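DNA polymerase sliding clamp (Archaeoglobus fulgidus, PDB 1RWZ) probably encircles DNA as a homotrimeric ring and serves as a moving platform that tethers DNA polymerase and other processing proteins during replication. Local coordinates at residues 44-50 against 233-239; 148-152 against 164-170; 201-205 against 223-227. One frame throughout, in Å; residues are numbered along the deposited sequence.

Contact 1. Residues 44-50 against 233-239; sequences VAMVIVD and KVEYILA
Glu235 O draws two donors from the facing strand. Ile48 N bonds to it at 2.8 Å, with an N-H...O angle of 155° and the donor lying in the carbonyl plane. Val47 CA adds a weaker C-H...O contact to Glu235 O at 3.3 Å. The pattern recurs at Ile237 O, shared by Met46 N and Ala45 CA, and at Lys233 O, shared by Asp50 N and Val49 CA. Seven backbone hydrogen bonds run from Ala239 N-Val44 O to the Asp50-Lys233 pair, as expected of antiparallel strands whose axes approach to 4.6 Å at 164°.

Side chains alternate between the faces. On one, Val47 and Tyr236 are a non-hydrogen-bonded pair lying side by side. With CG1 of Val47 between the backbone N and the carbonyl carbon (chi1 62°), Val47 CG2 is left anti to the nitrogen and meets Tyr236 CE2 obliquely at 3.5 Å. Where strand 45-50 begins, Leu238 CD1, on the same face, lies 3.7 Å from CG1 of the loop residue Val44. On the other face Ile48 CD1 touches both neighbours across the strands: Ile237 CD1 at 3.8 Å and the carboxylate carbon CD of Glu235 at 4.0 Å. The charge of Glu235 is answered by a salt bridge to Arg222.

This pairing joins the N-terminal and C-terminal family regions in one continuous sheet, between strands 33-39 and 221-227. Helices 8-19 and 195-201 pack on the Val47-Tyr236 face, where Tyr236 OH bonds to Ala17 O and its ring stacks with Phe201. Pro120 and Pro123, probably of the interdomain connector, lie against Met46 and Ile237 on the other face.

Contact 2. Residues 148-152 against 164-170; sequences ISDQV and EAKGDVD
Ile148 reaches across to the turn at 167-170 with both of its branches. Its CB is directed toward that segment, and the two branches part from there. CG2 packs on backbone, 3.5 Å from Gly167 N, and more loosely on the methyl of Ala165. The other branch, CG1, is anti to the carbonyl carbon (chi1 -64°) and carries CD1 over the carboxylate of Asp170. CD1 is 3.3 Å from Asp170 CG and almost equally far from both of its oxygens, evidence that the methyl sits above the plane of the group.

The polar atoms are joined through water. Water 1 donates to Ile148 O at 2.6 Å and to Asp170 OD1 at 2.9 Å. Water 2 links Ser149 OG with Lys166 O, and water 3 donates to Gln151 O while accepting from Lys166 N. Ser149 OG also accepts from Gln151 N at 3.1 Å, forming an ST turn just before strand 151-157. Beyond it Val152 CG1 packs on Ala165 CB at 3.9 Å, where the hairpin strands draw together.

With no direct hydrogen bond between the segments, three waters bridge them where the hairpin opens, water 3 between its strands and waters 1 and 2 from the loop before it. Asp170 OD2 meets Arg73 and Tyr106 of the second subunit, so the methyl and water 1 border a carboxylate committed to the ring interface; these positive and polar partners would be expected to stabilise its charged form.

Contact 3. Residues 201-205 against 223-227; sequences FCKVA and LVFEL
Segment 201-205, from Phe201 of helix 195-201 into the turn after it, diverges from strand 223-227, the CA atoms 6.7 Å apart at Ala205-Leu227 and 8.8 Å at Phe201-Leu223, and the alternation of the strand presents Leu223, Phe225 and Leu227 to it in turn.

At the wider end Leu223 CD1 meets Phe201 CD1 at 3.6 Å and lies slightly farther from CE1, the two side chains crossing at about a right angle. The approach to the ring is oblique. In the middle, the Phe225 ring takes three neighbours from the facing segment, again obliquely. Ala205 CB is the closest, 3.6 Å from Phe225 CD2 and slightly farther from CE2, whereas Cys202 SG lies 4.4 Å from CZ and Phe201 CB only grazes CE1. At the narrow end the two methyls of Leu227 divide their work: CD1 meets Val204 CG2 at 3.8 Å, and CD2 packs on Ala205 CB at 3.9 Å. Having CG anti to the carbonyl carbon (chi1 -46°) directs this fork into the turn, and both methyls also abut the carbonyl oxygen of Val204.

The turn is held by its own bond, Ala205 N to Cys202 O at 3.1 Å. Helices 8-19 and 135-146 also reach this layer, at Leu227 and Phe225 respectively.

No hydrogen bond crosses between the segments. Every side-chain pair in contact between them is apolar and six of the seven touching residues are buried, so the join made here is hydrophobic, while Lys139 NZ bonds to Cys202 O and Ala205 O from outside the segments.

Contacts 1 and 3 form one continuous piece of the core, with centres 9 Å apart. Strands 221-227 and 232-238 are sheet neighbours, with probable hydrogen bonds of 2.8 Å from Val234 N to Phe225 O and from Leu223 N to Tyr236 O. Phe201 of contact 3 packs against Tyr236 of contact 1, so the two share one apolar layer on that side of the sheet. Contact 2 stands apart: its centre is about 25 Å from that of contact 1 and 23 Å from that of contact 3, and it touches neither. Contacts 1 and 3 are buried and touched by no other chain, whereas contact 2 borders a joint of the trimeric ring.

Contact 1. Residues 44-50 against 233-239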
ATOM      1  N   VAL A  44      10.129   4.344 -30.360  1.00 22.19           N
ATOM      2  CA  VAL A  44       8.687   4.216 -30.490  1.00 20.19           C
ATOM      3  C   VAL A  44       7.995   5.403 -29.826  1.00 19.47           C
ATOM      4  O   VAL A  44       6.886   5.778 -30.202  1.00 17.77           O
ATOM      5  CB  VAL A  44       8.202   2.907 -29.831  1.00 20.96           C
ATOM      6  CG1 VAL A  44       6.691   2.813 -29.892  1.00 21.63           C
ATOM      7  CG2 VAL A  44       8.835   1.705 -30.536  1.00 22.30           C
ATOM      8  N   ALA A  45       8.665   6.001 -28.847  1.00 18.72           N
ATOM      9  CA  ALA A  45       8.098   7.138 -28.127  1.00 18.63           C
ATOM     10  C   ALA A  45       9.122   8.226 -27.841  1.00 18.42           C
ATOM     11  O   ALA A  45      10.318   7.956 -27.709  1.00 19.98           O
ATOM     12  CB  ALA A  45       7.481   6.653 -26.821  1.00 19.21           C
ATOM     13  N   MET A  46       8.639   9.461 -27.747  1.00 17.06           N
ATOM     14  CA  MET A  46       9.480  10.611 -27.459  1.00 17.66           C
ATOM     15  C   MET A  46       8.810  11.403 -26.339  1.00 16.37           C
ATOM     16  O   MET A  46       7.592  11.347 -26.179  1.00 14.86           O
ATOM     17  CB  MET A  46       9.608  11.496 -28.706  1.00 20.49           C
ATOM     18  CG  MET A  46      10.474  12.746 -28.531  1.00 25.07           C
ATOM     19  SD  MET A  46      10.452  13.857 -29.980  1.00 30.40           S
ATOM     20  CE  MET A  46      11.723  13.144 -30.998  1.00 30.46           C
ATOM     21  N   VAL A  47       9.611  12.118 -25.559  1.00 15.69           N
ATOM     22  CA  VAL A  47       9.077  12.952 -24.486  1.00 15.52           C
ATOM     23  C   VAL A  47       9.689  14.341 -24.628  1.00 15.39           C
ATOM     24  O   VAL A  47      10.876  14.486 -24.926  1.00 15.68           O
ATOM     25  CB  VAL A  47       9.394  12.366 -23.080  1.00 15.64           C
ATOM     26  CG1 VAL A  47      10.898  12.306 -22.848  1.00 16.71           C
ATOM     27  CG2 VAL A  47       8.704  13.213 -21.998  1.00 15.54           C
ATOM     28  N   ILE A  48       8.864  15.364 -24.448  1.00 14.81           N
ATOM     29  CA  ILE A  48       9.317  16.739 -24.557  1.00 15.25           C
ATOM     30  C   ILE A  48       8.821  17.435 -23.299  1.00 15.25           C
ATOM     31  O   ILE A  48       7.615  17.510 -23.072  1.00 14.37           O
ATOM     32  CB  ILE A  48       8.699  17.441 -25.776  1.00 16.27           C
ATOM     33  CG1 ILE A  48       8.961  16.623 -27.048  1.00 17.43           C
ATOM     34  CG2 ILE A  48       9.279  18.844 -25.903  1.00 16.63           C
ATOM     35  CD1 ILE A  48       8.121  17.060 -28.244  1.00 19.81           C
ATOM     36  N   VAL A  49       9.756  17.925 -22.491  1.00 14.85           N
ATOM     37  CA  VAL A  49       9.427  18.598 -21.240  1.00 15.13           C
ATOM     38  C   VAL A  49       9.763  20.082 -21.289  1.00 15.07           C
ATOM     39  O   VAL A  49      10.853  20.475 -21.704  1.00 15.18           O
ATOM     40  CB  VAL A  49      10.200  17.981 -20.045  1.00 15.25           C
ATOM     41  CG1 VAL A  49       9.935  18.790 -18.777  1.00 17.28           C
ATOM     42  CG2 VAL A  49       9.786  16.534 -19.838  1.00 16.58           C
ATOM     43  N   ASP A  50       8.814  20.902 -20.856  1.00 15.32           N
ATOM     44  CA  ASP A  50       9.009  22.338 -20.805  1.00 15.92           C
ATOM     45  C   ASP A  50       8.491  22.878 -19.480  1.00 15.66           C
ATOM     46  O   ASP A  50       7.331  22.661 -19.131  1.00 16.36           O
ATOM     47  CB  ASP A  50       8.265  23.042 -21.948  1.00 16.99           C
ATOM     48  CG  ASP A  50       8.975  22.908 -23.284  1.00 18.56           C
ATOM     49  OD1 ASP A  50       8.483  22.156 -24.151  1.00 20.15           O
ATOM     50  OD2 ASP A  50      10.031  23.554 -23.462  1.00 19.84           O
ATOM     51  N   LYS A 233       4.786  21.236 -18.696  1.00 14.44           N
ATOM     52  CA  LYS A 233       4.177  20.711 -19.901  1.00 14.66           C
ATOM     53  C   LYS A 233       5.017  19.485 -20.232  1.00 14.12           C
ATOM     54  O   LYS A 233       6.235  19.580 -20.384  1.00 14.28           O
ATOM     55  CB  LYS A 233       4.241  21.721 -21.049  1.00 16.49           C
ATOM     56  CG  LYS A 233       3.681  21.169 -22.351  1.00 19.57           C
ATOM     57  CD  LYS A 233       3.444  22.251 -23.392  1.00 22.57           C
ATOM     58  CE  LYS A 233       2.250  23.117 -23.020  1.00 25.46           C
ATOM     59  NZ  LYS A 233       1.896  24.091 -24.098  1.00 27.40           N
ATOM     60  N   VAL A 234       4.367  18.332 -20.292  1.00 13.37           N
ATOM     61  CA  VAL A 234       5.046  17.088 -20.609  1.00 13.62           C
ATOM     62  C   VAL A 234       4.301  16.472 -21.776  1.00 13.30           C
ATOM     63  O   VAL A 234       3.170  16.008 -21.633  1.00 12.95           O
ATOM     64  CB  VAL A 234       5.038  16.117 -19.409  1.00 14.09           C
ATOM     65  CG1 VAL A 234       5.656  14.783 -19.807  1.00 15.14           C
ATOM     66  CG2 VAL A 234       5.812  16.735 -18.249  1.00 13.99           C
ATOM     67  N   GLU A 235       4.937  16.499 -22.938  1.00 13.56           N
ATOM     68  CA  GLU A 235       4.336  15.939 -24.134  1.00 13.57           C
ATOM     69  C   GLU A 235       4.999  14.624 -24.497  1.00 13.99           C
ATOM     70  O   GLU A 235       6.230  14.528 -24.536  1.00 13.95           O
ATOM     71  CB  GLU A 235       4.476  16.906 -25.314  1.00 15.07           C
ATOM     72  CG  GLU A 235       4.037  16.288 -26.647  1.00 16.24           C
ATOM     73  CD  GLU A 235       4.110  17.252 -27.820  1.00 18.39           C
ATOM     74  OE1 GLU A 235       3.944  16.795 -28.970  1.00 19.93           O
ATOM     75  OE2 GLU A 235       4.326  18.461 -27.603  1.00 19.16           O
ATOM     76  N   TYR A 236       4.172  13.613 -24.728  1.00 13.34           N
ATOM     77  CA  TYR A 236       4.648  12.305 -25.150  1.00 14.00           C
ATOM     78  C   TYR A 236       4.130  12.122 -26.570  1.00 14.08           C
ATOM     79  O   TYR A 236       2.989  12.480 -26.876  1.00 14.31           O
ATOM     80  CB  TYR A 236       4.085  11.188 -24.267  1.00 14.28           C
ATOM     81  CG  TYR A 236       4.779  11.002 -22.933  1.00 14.79           C
ATOM     82  CD1 TYR A 236       4.092  11.203 -21.731  1.00 15.88           C
ATOM     83  CD2 TYR A 236       6.105  10.573 -22.870  1.00 15.11           C
ATOM     84  CE1 TYR A 236       4.711  10.975 -20.501  1.00 14.47           C
ATOM     85  CE2 TYR A 236       6.733  10.342 -21.650  1.00 15.33           C
ATOM     86  CZ  TYR A 236       6.032  10.539 -20.471  1.00 16.14           C
ATOM     87  OH  TYR A 236       6.645  10.273 -19.266  1.00 16.79           O
ATOM     88  N   ILE A 237       4.976  11.587 -27.441  1.00 14.14           N
ATOM     89  CA  ILE A 237       4.585  11.331 -28.821  1.00 13.82           C
ATOM     90  C   ILE A 237       4.799   9.837 -29.005  1.00 13.82           C
ATOM     91  O   ILE A 237       5.857   9.310 -28.658  1.00 14.30           O
ATOM     92  CB  ILE A 237       5.458  12.123 -29.816  1.00 13.92           C
ATOM     93  CG1 ILE A 237       5.302  13.623 -29.546  1.00 14.66           C
ATOM     94  CG2 ILE A 237       5.036  11.797 -31.253  1.00 13.42           C
ATOM     95  CD1 ILE A 237       6.191  14.512 -30.387  1.00 15.66           C
ATOM     96  N   LEU A 238       3.786   9.161 -29.533  1.00 12.87           N
ATOM     97  CA  LEU A 238       3.843   7.718 -29.713  1.00 12.98           C
ATOM     98  C   LEU A 238       3.601   7.304 -31.155  1.00 13.25           C
ATOM     99  O   LEU A 238       2.599   7.692 -31.758  1.00 12.72           O
ATOM    100  CB  LEU A 238       2.800   7.051 -28.807  1.00 12.61           C
ATOM    101  CG  LEU A 238       2.635   5.532 -28.870  1.00 13.00           C
ATOM    102  CD1 LEU A 238       3.959   4.861 -28.529  1.00 12.91           C
ATOM    103  CD2 LEU A 238       1.545   5.089 -27.901  1.00 12.18           C
ATOM    104  N   ALA A 239       4.525   6.512 -31.698  1.00 13.44           N
ATOM    105  CA  ALA A 239       4.414   6.019 -33.074  1.00 13.75           C
ATOM    106  C   ALA A 239       3.176   5.135 -33.206  1.00 13.68           C
ATOM    107  O   ALA A 239       2.796   4.428 -32.270  1.00 14.57           O
ATOM    108  CB  ALA A 239       5.677   5.223 -33.449  1.00 14.12           C
TER

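Contact 2. Residues 148-152 against 164-170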
ATOM      1  N   ILE A 148      -8.368  -5.505 -21.706  1.00 24.62           N
ATOM      2  CA  ILE A 148      -8.920  -6.173 -22.880  1.00 24.67           C
ATOM      3  C   ILE A 148      -7.906  -6.505 -23.972  1.00 24.30           C
ATOM      4  O   ILE A 148      -7.935  -7.596 -24.549  1.00 24.24           O
ATOM      5  CB  ILE A 148     -10.036  -5.304 -23.518  1.00 24.68           C
ATOM      6  CG1 ILE A 148     -11.204  -5.156 -22.543  1.00 25.90           C
ATOM      7  CG2 ILE A 148     -10.503  -5.915 -24.829  1.00 25.14           C
ATOM      8  CD1 ILE A 148     -11.829  -6.472 -22.138  1.00 27.19           C
ATOM      9  N   SER A 149      -7.008  -5.570 -24.254  1.00 23.50           N
ATOM     10  CA  SER A 149      -6.036  -5.770 -25.318  1.00 23.32           C
ATOM     11  C   SER A 149      -4.728  -5.036 -25.063  1.00 23.42           C
ATOM     12  O   SER A 149      -4.599  -4.295 -24.090  1.00 23.09           O
ATOM     13  CB  SER A 149      -6.647  -5.291 -26.641  1.00 23.37           C
ATOM     14  OG  SER A 149      -5.748  -5.438 -27.724  1.00 23.81           O
ATOM     15  N   ASP A 150      -3.752  -5.260 -25.935  1.00 22.88           N
ATOM     16  CA  ASP A 150      -2.470  -4.587 -25.806  1.00 22.67           C
ATOM     17  C   ASP A 150      -2.394  -3.474 -26.853  1.00 21.25           C
ATOM     18  O   ASP A 150      -1.373  -2.807 -27.000  1.00 20.53           O
ATOM     19  CB  ASP A 150      -1.321  -5.591 -25.966  1.00 25.96           C
ATOM     20  CG  ASP A 150      -1.284  -6.231 -27.335  1.00 28.02           C
ATOM     21  OD1 ASP A 150      -2.354  -6.394 -27.956  1.00 28.95           O
ATOM     22  OD2 ASP A 150      -0.174  -6.591 -27.784  1.00 31.55           O
ATOM     23  N   GLN A 151      -3.500  -3.279 -27.567  1.00 20.67           N
ATOM     24  CA  GLN A 151      -3.606  -2.242 -28.593  1.00 20.91           C
ATOM     25  C   GLN A 151      -4.960  -1.555 -28.509  1.00 19.23           C
ATOM     26  O   GLN A 151      -5.962  -2.185 -28.188  1.00 19.25           O
ATOM     27  CB  GLN A 151      -3.473  -2.842 -29.988  1.00 22.77           C
ATOM     28  CG  GLN A 151      -2.154  -3.497 -30.258  1.00 27.74           C
ATOM     29  CD  GLN A 151      -2.128  -4.186 -31.605  1.00 28.66           C
ATOM     30  OE1 GLN A 151      -1.069  -4.509 -32.124  1.00 32.71           O
ATOM     31  NE2 GLN A 151      -3.305  -4.420 -32.176  1.00 31.38           N
ATOM     32  N   VAL A 152      -4.986  -0.262 -28.811  1.00 18.09           N
ATOM     33  CA  VAL A 152      -6.229   0.497 -28.784  1.00 17.06           C
ATOM     34  C   VAL A 152      -6.333   1.421 -29.981  1.00 16.50           C
ATOM     35  O   VAL A 152      -5.325   1.894 -30.510  1.00 16.40           O
ATOM     36  CB  VAL A 152      -6.349   1.371 -27.515  1.00 17.42           C
ATOM     37  CG1 VAL A 152      -6.533   0.501 -26.298  1.00 19.59           C
ATOM     38  CG2 VAL A 152      -5.117   2.249 -27.371  1.00 16.47           C
ATOM     39  N   GLU A 164     -11.053   2.582 -28.370  1.00 18.98           N
ATOM     40  CA  GLU A 164     -11.613   1.238 -28.450  1.00 20.48           C
ATOM     41  C   GLU A 164     -10.572   0.132 -28.379  1.00 20.55           C
ATOM     42  O   GLU A 164      -9.473   0.260 -28.918  1.00 18.82           O
ATOM     43  CB  GLU A 164     -12.400   1.087 -29.756  1.00 23.18           C
ATOM     44  CG  GLU A 164     -13.205   2.319 -30.134  1.00 27.83           C
ATOM     45  CD  GLU A 164     -13.936   2.170 -31.456  1.00 30.28           C
ATOM     46  OE1 GLU A 164     -13.346   1.620 -32.413  1.00 31.90           O
ATOM     47  OE2 GLU A 164     -15.098   2.619 -31.544  1.00 32.49           O
ATOM     48  N   ALA A 165     -10.934  -0.959 -27.711  1.00 20.93           N
ATOM     49  CA  ALA A 165     -10.051  -2.110 -27.581  1.00 21.73           C
ATOM     50  C   ALA A 165     -10.888  -3.364 -27.793  1.00 22.62           C
ATOM     51  O   ALA A 165     -12.015  -3.463 -27.298  1.00 21.28           O
ATOM     52  CB  ALA A 165      -9.400  -2.130 -26.201  1.00 21.88           C
ATOM     53  N   LYS A 166     -10.345  -4.320 -28.538  1.00 23.47           N
ATOM     54  CA  LYS A 166     -11.066  -5.555 -28.808  1.00 24.73           C
ATOM     55  C   LYS A 166     -10.240  -6.777 -28.455  1.00 24.68           C
ATOM     56  O   LYS A 166      -9.044  -6.828 -28.727  1.00 23.89           O
ATOM     57  CB  LYS A 166     -11.465  -5.624 -30.284  1.00 26.94           C
ATOM     58  CG  LYS A 166     -12.384  -4.502 -30.731  1.00 30.54           C
ATOM     59  CD  LYS A 166     -12.767  -4.659 -32.195  1.00 33.38           C
ATOM     60  CE  LYS A 166     -13.756  -3.585 -32.626  1.00 35.16           C
ATOM     61  NZ  LYS A 166     -15.020  -3.653 -31.836  1.00 36.91           N
ATOM     62  N   GLY A 167     -10.889  -7.755 -27.835  1.00 24.82           N
ATOM     63  CA  GLY A 167     -10.215  -8.983 -27.462  1.00 26.06           C
ATOM     64  C   GLY A 167     -10.887 -10.123 -28.196  1.00 27.08           C
ATOM     65  O   GLY A 167     -11.707  -9.888 -29.081  1.00 26.81           O
ATOM     66  N   ASP A 168     -10.559 -11.358 -27.840  1.00 28.88           N
ATOM     67  CA  ASP A 168     -11.171 -12.500 -28.503  1.00 30.27           C
ATOM     68  C   ASP A 168     -12.673 -12.580 -28.255  1.00 29.80           C
ATOM     69  O   ASP A 168     -13.453 -12.730 -29.198  1.00 30.03           O
ATOM     70  CB  ASP A 168     -10.509 -13.804 -28.050  1.00 33.20           C
ATOM     71  CG  ASP A 168      -9.109 -13.972 -28.610  1.00 36.06           C
ATOM     72  OD1 ASP A 168      -8.952 -13.895 -29.848  1.00 37.88           O
ATOM     73  OD2 ASP A 168      -8.167 -14.192 -27.816  1.00 38.36           O
ATOM     74  N   VAL A 169     -13.083 -12.466 -26.994  1.00 28.42           N
ATOM     75  CA  VAL A 169     -14.499 -12.565 -26.659  1.00 27.82           C
ATOM     76  C   VAL A 169     -15.111 -11.321 -26.015  1.00 27.30           C
ATOM     77  O   VAL A 169     -16.304 -11.302 -25.705  1.00 27.56           O
ATOM     78  CB  VAL A 169     -14.753 -13.783 -25.747  1.00 27.82           C
ATOM     79  CG1 VAL A 169     -14.351 -15.058 -26.479  1.00 28.84           C
ATOM     80  CG2 VAL A 169     -13.967 -13.646 -24.454  1.00 28.00           C
ATOM     81  N   ASP A 170     -14.306 -10.288 -25.803  1.00 25.87           N
ATOM     82  CA  ASP A 170     -14.833  -9.060 -25.222  1.00 25.29           C
ATOM     83  C   ASP A 170     -14.254  -7.814 -25.879  1.00 24.49           C
ATOM     84  O   ASP A 170     -13.317  -7.890 -26.678  1.00 22.53           O
ATOM     85  CB  ASP A 170     -14.614  -9.017 -23.698  1.00 26.51           C
ATOM     86  CG  ASP A 170     -13.178  -9.293 -23.287  1.00 28.55           C
ATOM     87  OD1 ASP A 170     -12.257  -9.131 -24.116  1.00 29.65           O
ATOM     88  OD2 ASP A 170     -12.971  -9.658 -22.109  1.00 29.45           O
TER
HETATM   89  O   HOH W   1      -9.462  -9.680 -23.962  1.00 32.16           O
HETATM   90  O   HOH W   2      -6.291  -7.859 -28.925  1.00 49.01           O
HETATM   91  O   HOH W   3      -7.705  -3.600 -29.782  1.00 22.50           O

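Contact 3. Residues 201-205 against 223-227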
ATOM      1  N   PHE A 201       2.841   6.343 -19.965  1.00 16.77           N
ATOM      2  CA  PHE A 201       2.723   7.801 -20.058  1.00 16.27           C
ATOM      3  C   PHE A 201       1.859   8.356 -18.922  1.00 16.94           C
ATOM      4  O   PHE A 201       2.216   9.341 -18.282  1.00 16.10           O
ATOM      5  CB  PHE A 201       2.049   8.210 -21.371  1.00 15.93           C
ATOM      6  CG  PHE A 201       2.827   7.868 -22.614  1.00 15.65           C
ATOM      7  CD1 PHE A 201       2.185   7.857 -23.852  1.00 15.80           C
ATOM      8  CD2 PHE A 201       4.187   7.586 -22.563  1.00 15.60           C
ATOM      9  CE1 PHE A 201       2.885   7.573 -25.026  1.00 16.04           C
ATOM     10  CE2 PHE A 201       4.899   7.299 -23.736  1.00 15.46           C
ATOM     11  CZ  PHE A 201       4.246   7.294 -24.965  1.00 14.83           C
ATOM     12  N   CYS A 202       0.714   7.719 -18.698  1.00 16.44           N
ATOM     13  CA  CYS A 202      -0.235   8.164 -17.684  1.00 18.43           C
ATOM     14  C   CYS A 202       0.214   8.056 -16.233  1.00 18.94           C
ATOM     15  O   CYS A 202      -0.448   8.590 -15.343  1.00 19.22           O
ATOM     16  CB  CYS A 202      -1.561   7.418 -17.856  1.00 17.72           C
ATOM     17  SG  CYS A 202      -2.412   7.801 -19.397  1.00 20.68           S
ATOM     18  N   LYS A 203       1.335   7.388 -15.985  1.00 19.60           N
ATOM     19  CA  LYS A 203       1.808   7.242 -14.613  1.00 20.53           C
ATOM     20  C   LYS A 203       2.191   8.554 -13.928  1.00 20.22           C
ATOM     21  O   LYS A 203       2.230   8.622 -12.699  1.00 20.72           O
ATOM     22  CB  LYS A 203       2.980   6.260 -14.561  1.00 21.76           C
ATOM     23  CG  LYS A 203       2.532   4.821 -14.741  1.00 23.11           C
ATOM     24  CD  LYS A 203       3.696   3.853 -14.696  1.00 26.12           C
ATOM     25  CE  LYS A 203       3.194   2.427 -14.857  1.00 27.58           C
ATOM     26  NZ  LYS A 203       4.310   1.441 -14.891  1.00 29.73           N
ATOM     27  N   VAL A 204       2.464   9.594 -14.709  1.00 19.40           N
ATOM     28  CA  VAL A 204       2.829  10.886 -14.128  1.00 19.36           C
ATOM     29  C   VAL A 204       1.649  11.854 -14.101  1.00 18.94           C
ATOM     30  O   VAL A 204       1.790  13.002 -13.671  1.00 18.44           O
ATOM     31  CB  VAL A 204       3.992  11.560 -14.900  1.00 20.03           C
ATOM     32  CG1 VAL A 204       5.251  10.705 -14.797  1.00 19.63           C
ATOM     33  CG2 VAL A 204       3.604  11.778 -16.358  1.00 19.46           C
ATOM     34  N   ALA A 205       0.487  11.388 -14.547  1.00 18.56           N
ATOM     35  CA  ALA A 205      -0.707  12.231 -14.589  1.00 18.83           C
ATOM     36  C   ALA A 205      -1.831  11.726 -13.695  1.00 19.40           C
ATOM     37  O   ALA A 205      -1.843  10.571 -13.276  1.00 19.73           O
ATOM     38  CB  ALA A 205      -1.206  12.349 -16.027  1.00 18.96           C
ATOM     39  N   LEU A 223       0.416  13.654 -27.079  1.00 12.28           N
ATOM     40  CA  LEU A 223      -0.313  13.709 -25.818  1.00 12.93           C
ATOM     41  C   LEU A 223       0.348  14.787 -24.973  1.00 12.64           C
ATOM     42  O   LEU A 223       1.391  14.561 -24.366  1.00 12.10           O
ATOM     43  CB  LEU A 223      -0.238  12.353 -25.111  1.00 13.28           C
ATOM     44  CG  LEU A 223      -0.821  11.196 -25.932  1.00 14.27           C
ATOM     45  CD1 LEU A 223      -0.504   9.870 -25.257  1.00 15.60           C
ATOM     46  CD2 LEU A 223      -2.324  11.374 -26.089  1.00 13.68           C
ATOM     47  N   VAL A 224      -0.257  15.967 -24.950  1.00 12.32           N
ATOM     48  CA  VAL A 224       0.305  17.070 -24.197  1.00 12.34           C
ATOM     49  C   VAL A 224      -0.334  17.166 -22.820  1.00 12.87           C
ATOM     50  O   VAL A 224      -1.479  17.605 -22.683  1.00 12.28           O
ATOM     51  CB  VAL A 224       0.111  18.402 -24.948  1.00 13.09           C
ATOM     52  CG1 VAL A 224       0.863  19.525 -24.242  1.00 13.72           C
ATOM     53  CG2 VAL A 224       0.608  18.258 -26.386  1.00 14.28           C
ATOM     54  N   PHE A 225       0.411  16.737 -21.809  1.00 12.64           N
ATOM     55  CA  PHE A 225      -0.059  16.788 -20.431  1.00 13.83           C
ATOM     56  C   PHE A 225       0.440  18.072 -19.763  1.00 13.92           C
ATOM     57  O   PHE A 225       1.581  18.490 -19.973  1.00 14.31           O
ATOM     58  CB  PHE A 225       0.487  15.610 -19.608  1.00 13.47           C
ATOM     59  CG  PHE A 225      -0.014  14.263 -20.035  1.00 13.79           C
ATOM     60  CD1 PHE A 225       0.643  13.543 -21.032  1.00 12.95           C
ATOM     61  CD2 PHE A 225      -1.116  13.690 -19.411  1.00 13.98           C
ATOM     62  CE1 PHE A 225       0.211  12.272 -21.394  1.00 13.60           C
ATOM     63  CE2 PHE A 225      -1.560  12.419 -19.766  1.00 14.40           C
ATOM     64  CZ  PHE A 225      -0.890  11.705 -20.762  1.00 14.67           C
ATOM     65  N   GLU A 226      -0.425  18.697 -18.969  1.00 14.55           N
ATOM     66  CA  GLU A 226      -0.051  19.886 -18.207  1.00 14.95           C
ATOM     67  C   GLU A 226      -0.168  19.377 -16.778  1.00 14.60           C
ATOM     68  O   GLU A 226      -1.259  19.060 -16.300  1.00 14.46           O
ATOM     69  CB  GLU A 226      -0.998  21.047 -18.516  1.00 16.20           C
ATOM     70  CG  GLU A 226      -0.834  21.493 -19.963  1.00 21.15           C
ATOM     71  CD  GLU A 226      -1.689  22.681 -20.342  1.00 24.20           C
ATOM     72  OE1 GLU A 226      -1.352  23.816 -19.949  1.00 25.57           O
ATOM     73  OE2 GLU A 226      -2.699  22.471 -21.039  1.00 27.08           O
ATOM     74  N   LEU A 227       0.978  19.275 -16.116  1.00 13.34           N
ATOM     75  CA  LEU A 227       1.060  18.697 -14.777  1.00 13.06           C
ATOM     76  C   LEU A 227       1.521  19.610 -13.651  1.00 12.56           C
ATOM     77  O   LEU A 227       2.041  20.694 -13.882  1.00 12.65           O
ATOM     78  CB  LEU A 227       2.013  17.498 -14.823  1.00 13.11           C
ATOM     79  CG  LEU A 227       1.809  16.516 -15.981  1.00 12.90           C
ATOM     80  CD1 LEU A 227       2.955  15.494 -16.003  1.00 13.83           C
ATOM     81  CD2 LEU A 227       0.472  15.823 -15.822  1.00 13.09           C
TER